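Local coordinates for Poly(A) RNA polymerase protein 2 (PDB 3NYB), which catalyses, as the Trf4p subunit of the TRAMP RNA surveillance complex, the addition of adenylates to RNA, working as a heterodimer with the zinc-knuckle protein Air2p, at residues Pro158-Leu163 and Cys191-Phe196; Asp233-Ser238 and Ser262-Asp267. The protein carries 1 engineered substitution. One frame throughout, in Å; residues are numbered along the deposited sequence.

Interaction 1: residues Pro158-Leu163 and Cys191-Phe196; sequences PGLREL and CLVFSF
L160 lays its CD1 methyl over the flank of V193, meeting CG1 at 3.7 Å, and the same methyl lies close to the backbone where V193 passes into F194, 4.2 Å from F194 CB. The leucine reaches across because its CG stands anti to the backbone N (chi1 -172°), which swings the isopropyl end nearer to the facing helix than the start of the side chain would suggest; the two side chains meet at a slant. V193 starts out toward the other segment. Its CG1, again anti to the backbone N (chi1 -176°), sits between L160 and L163 and comes within 3.7 Å of L163 CB, one turn further on. The contact thus joins the first turn of helix 160-173, which G159 precedes as N-cap residue, to the middle of helix 186-198, two helices of the mainly helical part of this nucleotidyltransferase that lies beside the mixed palm sheet. No hydrogen bond crosses between the segments, and the touching side chains are all buried and apolar. L163 CD1 approaches the rim of the F196 ring, near its plane, with CE2 at 4.4 Å, a looser touch than those at V193. W153 of helix 145-155 packs on L160 and stacks with the F194 ring, while F196 also meets F78 of the Protein AIR2 chain.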
loop_
_atom_site.group_PDB
_atom_site.type_symbol
_atom_site.label_atom_id
_atom_site.label_comp_id
_atom_site.label_asym_id
_atom_site.label_seq_id
_atom_site.Cartn_x
_atom_site.Cartn_y
_atom_site.Cartn_z
ATOM N N PRO A 158 6.995 7.328 -10.565
ATOM C CA PRO A 158 7.544 6.004 -10.882
ATOM C C PRO A 158 7.808 5.181 -9.619
ATOM O O PRO A 158 8.464 5.651 -8.691
ATOM C CB PRO A 158 8.855 6.335 -11.603
ATOM C CG PRO A 158 8.661 7.736 -12.124
ATOM C CD PRO A 158 7.840 8.420 -11.073
ATOM N N GLY A 159 7.283 3.963 -9.583
ATOM C CA GLY A 159 7.523 3.074 -8.465
ATOM C C GLY A 159 6.305 2.906 -7.587
ATOM O O GLY A 159 6.221 1.965 -6.788
ATOM N N LEU A 160 5.351 3.817 -7.735
ATOM C CA LEU A 160 4.165 3.801 -6.887
ATOM C C LEU A 160 3.417 2.454 -6.921
ATOM O O LEU A 160 3.191 1.840 -5.878
ATOM C CB LEU A 160 3.234 4.949 -7.259
ATOM C CG LEU A 160 2.071 5.125 -6.289
ATOM C CD1 LEU A 160 2.563 5.147 -4.836
ATOM C CD2 LEU A 160 1.271 6.368 -6.623
ATOM N N ARG A 161 3.046 1.996 -8.115
ATOM C CA ARG A 161 2.358 0.723 -8.255
ATOM C C ARG A 161 3.115 -0.449 -7.604
ATOM O O ARG A 161 2.534 -1.227 -6.846
ATOM C CB ARG A 161 2.073 0.425 -9.734
ATOM C CG ARG A 161 1.475 -0.959 -9.979
ATOM C CD ARG A 161 0.896 -1.143 -11.376
ATOM N NE ARG A 161 0.457 -2.525 -11.584
ATOM C CZ ARG A 161 1.207 -3.494 -12.104
ATOM N NH1 ARG A 161 2.447 -3.259 -12.499
ATOM N NH2 ARG A 161 0.710 -4.710 -12.239
ATOM N N GLU A 162 4.407 -0.573 -7.896
ATOM C CA GLU A 162 5.198 -1.707 -7.413
ATOM C C GLU A 162 5.253 -1.758 -5.900
ATOM O O GLU A 162 5.044 -2.809 -5.304
ATOM C CB GLU A 162 6.630 -1.641 -7.942
ATOM C CG GLU A 162 6.784 -1.921 -9.424
ATOM C CD GLU A 162 6.223 -0.817 -10.297
ATOM O OE1 GLU A 162 6.069 -1.072 -11.510
ATOM O OE2 GLU A 162 5.927 0.292 -9.780
ATOM N N LEU A 163 5.555 -0.625 -5.274
ATOM C CA LEU A 163 5.643 -0.607 -3.826
ATOM C C LEU A 163 4.275 -0.837 -3.196
ATOM O O LEU A 163 4.161 -1.525 -2.186
ATOM C CB LEU A 163 6.295 0.680 -3.318
ATOM C CG LEU A 163 7.784 0.750 -3.654
ATOM C CD1 LEU A 163 8.476 1.821 -2.836
ATOM C CD2 LEU A 163 8.428 -0.598 -3.404
ATOM N N CYS A 191 -1.555 6.492 -0.250
ATOM C CA CYS A 191 -1.066 7.752 0.298
ATOM C C CYS A 191 0.313 7.624 0.943
ATOM O O CYS A 191 1.233 8.363 0.594
ATOM C CB CYS A 191 -2.054 8.335 1.305
ATOM S SG CYS A 191 -1.537 9.930 1.925
ATOM N N LEU A 192 0.452 6.692 1.883
ATOM C CA LEU A 192 1.710 6.515 2.607
ATOM C C LEU A 192 2.892 6.327 1.677
ATOM O O LEU A 192 3.926 6.972 1.829
ATOM C CB LEU A 192 1.631 5.317 3.546
ATOM C CG LEU A 192 0.606 5.359 4.670
ATOM C CD1 LEU A 192 0.611 4.021 5.394
ATOM C CD2 LEU A 192 0.874 6.510 5.627
ATOM N N VAL A 193 2.740 5.425 0.720
ATOM C CA VAL A 193 3.795 5.159 -0.235
ATOM C C VAL A 193 4.069 6.414 -1.041
ATOM O O VAL A 193 5.210 6.843 -1.172
ATOM C CB VAL A 193 3.401 4.021 -1.177
ATOM C CG1 VAL A 193 4.538 3.677 -2.124
ATOM C CG2 VAL A 193 3.023 2.816 -0.374
ATOM N N PHE A 194 3.010 7.007 -1.576
ATOM C CA PHE A 194 3.150 8.188 -2.409
ATOM C C PHE A 194 3.926 9.275 -1.676
ATOM O O PHE A 194 4.917 9.797 -2.188
ATOM C CB PHE A 194 1.782 8.707 -2.831
ATOM C CG PHE A 194 1.821 10.066 -3.471
ATOM C CD1 PHE A 194 2.604 10.294 -4.592
ATOM C CD2 PHE A 194 1.066 11.110 -2.958
ATOM C CE1 PHE A 194 2.640 11.540 -5.182
ATOM C CE2 PHE A 194 1.095 12.352 -3.541
ATOM C CZ PHE A 194 1.882 12.569 -4.657
ATOM N N SER A 195 3.470 9.608 -0.472
ATOM C CA SER A 195 4.136 10.602 0.338
ATOM C C SER A 195 5.616 10.260 0.460
ATOM O O SER A 195 6.483 11.032 0.032
ATOM C CB SER A 195 3.496 10.666 1.719
ATOM O OG SER A 195 4.395 11.218 2.662
ATOM N N PHE A 196 5.895 9.094 1.036
ATOM C CA PHE A 196 7.262 8.621 1.213
ATOM C C PHE A 196 8.127 8.821 -0.035
ATOM O O PHE A 196 9.186 9.447 0.023
ATOM C CB PHE A 196 7.247 7.159 1.648
ATOM C CG PHE A 196 8.521 6.417 1.362
ATOM C CD1 PHE A 196 9.619 6.541 2.199
ATOM C CD2 PHE A 196 8.608 5.561 0.268
ATOM C CE1 PHE A 196 10.788 5.838 1.942
ATOM C CE2 PHE A 196 9.771 4.856 0.011
ATOM C CZ PHE A 196 10.868 4.997 0.849
#

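Interaction 2: residues Asp233-Ser238 and Ser262-Asp267; sequences DVALGS and SLAIQD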
loop_
_atom_site.group_PDB
_atom_site.type_symbol
_atom_site.label_atom_id
_atom_site.label_comp_id
_atom_site.label_asym_id
_atom_site.label_seq_id
_atom_site.Cartn_x
_atom_site.Cartn_y
_atom_site.Cartn_z
ATOM N N ASP A 233 1.775 12.753 16.616
ATOM C CA ASP A 233 1.838 14.194 16.353
ATOM C C ASP A 233 1.775 14.644 14.880
ATOM O O ASP A 233 1.462 15.802 14.611
ATOM C CB ASP A 233 3.097 14.787 17.000
ATOM C CG ASP A 233 3.259 14.381 18.456
ATOM O OD1 ASP A 233 2.376 14.701 19.277
ATOM O OD2 ASP A 233 4.285 13.751 18.784
ATOM N N VAL A 234 2.076 13.757 13.933
ATOM C CA VAL A 234 2.151 14.159 12.525
ATOM C C VAL A 234 0.997 13.643 11.663
ATOM O O VAL A 234 0.604 12.484 11.771
ATOM C CB VAL A 234 3.476 13.708 11.885
ATOM C CG1 VAL A 234 3.617 14.291 10.487
ATOM C CG2 VAL A 234 4.646 14.116 12.754
ATOM N N ALA A 235 0.471 14.506 10.798
ATOM C CA ALA A 235 -0.615 14.137 9.888
ATOM C C ALA A 235 -0.186 14.284 8.431
ATOM O O ALA A 235 0.836 14.906 8.138
ATOM C CB ALA A 235 -1.848 14.983 10.159
ATOM N N LEU A 236 -0.967 13.711 7.518
ATOM C CA LEU A 236 -0.643 13.779 6.097
ATOM C C LEU A 236 -1.731 14.482 5.309
ATOM O O LEU A 236 -2.918 14.268 5.557
ATOM C CB LEU A 236 -0.418 12.382 5.509
ATOM C CG LEU A 236 0.895 11.677 5.825
ATOM C CD1 LEU A 236 0.778 11.000 7.148
ATOM C CD2 LEU A 236 1.189 10.663 4.752
ATOM N N GLY A 237 -1.314 15.307 4.351
ATOM C CA GLY A 237 -2.234 16.020 3.483
ATOM C C GLY A 237 -1.584 16.389 2.164
ATOM O O GLY A 237 -0.466 15.962 1.876
ATOM N N SER A 238 -2.287 17.184 1.361
ATOM C CA SER A 238 -1.775 17.611 0.062
ATOM C C SER A 238 -2.117 19.061 -0.255
ATOM O O SER A 238 -3.255 19.387 -0.601
ATOM C CB SER A 238 -2.283 16.698 -1.058
ATOM O OG SER A 238 -1.342 15.681 -1.356
ATOM N N SER A 262 -3.111 7.306 16.421
ATOM C CA SER A 262 -3.859 6.817 15.276
ATOM C C SER A 262 -3.455 7.561 14.005
ATOM O O SER A 262 -3.060 8.725 14.051
ATOM C CB SER A 262 -5.363 6.954 15.527
ATOM O OG SER A 262 -5.733 8.310 15.700
ATOM N N LEU A 263 -3.559 6.879 12.871
ATOM C CA LEU A 263 -3.164 7.453 11.596
ATOM C C LEU A 263 -4.115 8.572 11.199
ATOM O O LEU A 263 -5.328 8.390 11.215
ATOM C CB LEU A 263 -3.185 6.376 10.522
ATOM C CG LEU A 263 -2.160 6.473 9.394
ATOM C CD1 LEU A 263 -2.689 5.756 8.158
ATOM C CD2 LEU A 263 -1.843 7.914 9.077
ATOM N N ALA A 264 -3.559 9.725 10.840
ATOM C CA ALA A 264 -4.363 10.863 10.408
ATOM C C ALA A 264 -3.963 11.324 9.021
ATOM O O ALA A 264 -2.895 11.901 8.823
ATOM C CB ALA A 264 -4.239 11.996 11.388
ATOM N N ILE A 265 -4.829 11.053 8.059
ATOM C CA ILE A 265 -4.601 11.455 6.687
ATOM C C ILE A 265 -5.796 12.286 6.248
ATOM O O ILE A 265 -6.944 11.864 6.405
ATOM C CB ILE A 265 -4.433 10.232 5.764
ATOM C CG1 ILE A 265 -3.143 9.496 6.089
ATOM C CG2 ILE A 265 -4.413 10.650 4.315
ATOM C CD1 ILE A 265 -3.023 8.167 5.388
ATOM N N GLN A 266 -5.518 13.472 5.714
ATOM C CA GLN A 266 -6.564 14.419 5.350
ATOM C C GLN A 266 -7.441 13.914 4.211
ATOM O O GLN A 266 -6.947 13.606 3.122
ATOM C CB GLN A 266 -5.945 15.765 4.977
ATOM C CG GLN A 266 -6.931 16.911 4.965
ATOM C CD GLN A 266 -6.251 18.253 5.094
ATOM O OE1 GLN A 266 -5.383 18.601 4.288
ATOM N NE2 GLN A 266 -6.641 19.020 6.111
ATOM N N ASP A 267 -8.744 13.833 4.471
ATOM C CA ASP A 267 -9.702 13.376 3.468
ATOM C C ASP A 267 -9.715 14.335 2.283
ATOM O O ASP A 267 -10.010 15.516 2.446
ATOM C CB ASP A 267 -11.100 13.271 4.082
ATOM C CG ASP A 267 -12.075 12.521 3.195
ATOM O OD1 ASP A 267 -11.745 12.289 2.010
ATOM O OD2 ASP A 267 -13.172 12.162 3.686
HETATM O O HOH W 1 -1.127 10.338 11.985
#
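With CG1 anti to its carbonyl carbon (chi1 -68°), I265 brings that atom to 4.0 Å from L236 CB, and Q266, whose CG is anti to the backbone N (chi1 -164°), runs out extended past G237, its CB 4.0 Å from G237 CA. These side chains flank a short parallel pairing in which L236 grips the neighbouring segment on both sides of I265. L236 N donates to A264 O at 2.9 Å, in the carbonyl plane, and Q266 N returns a nearly straight bond of 2.7 Å to L236 O. The apolar L236 and I265 lie on one face and turn to C191 of helix 186-198; A235 and A264 share the other, their CB atoms 4.0 Å apart. Before the bridge, toward V234 and L263, the two backbones draw apart, and a water takes over, accepting from A264 N at 2.8 Å and lying 2.8 Å from V234 O. Within the Cid1 family poly A polymerase region, segment 262-267 is thereby added alongside strand 234-238, whose A235 pairs through its backbone with F246 of strand 243-247. Both backbone polar atoms of the buried L236 are satisfied across this contact, consistent with the two main-chain bonds setting the register, with the side chains adding apolar packing.

Overall arrangement
Interactions 1 and 2 lie one after the other along the chain, with centres 16 Å apart, and they are joined through helix 186-198. Its V193 side packs on helix 160-173, whereas C191 and S195 turn to the bridged segments: C191 SG lies 3.8 Å from I265 CG2, and S195 CB lies 3.8 Å from L236 CD2. One helix therefore carries the apolar core from 158-163 to the bridged segments 233-238 and 262-267. Protein AIR2 also reaches both contacts, at interaction 2 through S67 of its chain, hydrogen-bonded to D233. The centre of interaction 1 lies about 10 Å from the centre of the chain, that of interaction 2 about 18 Å.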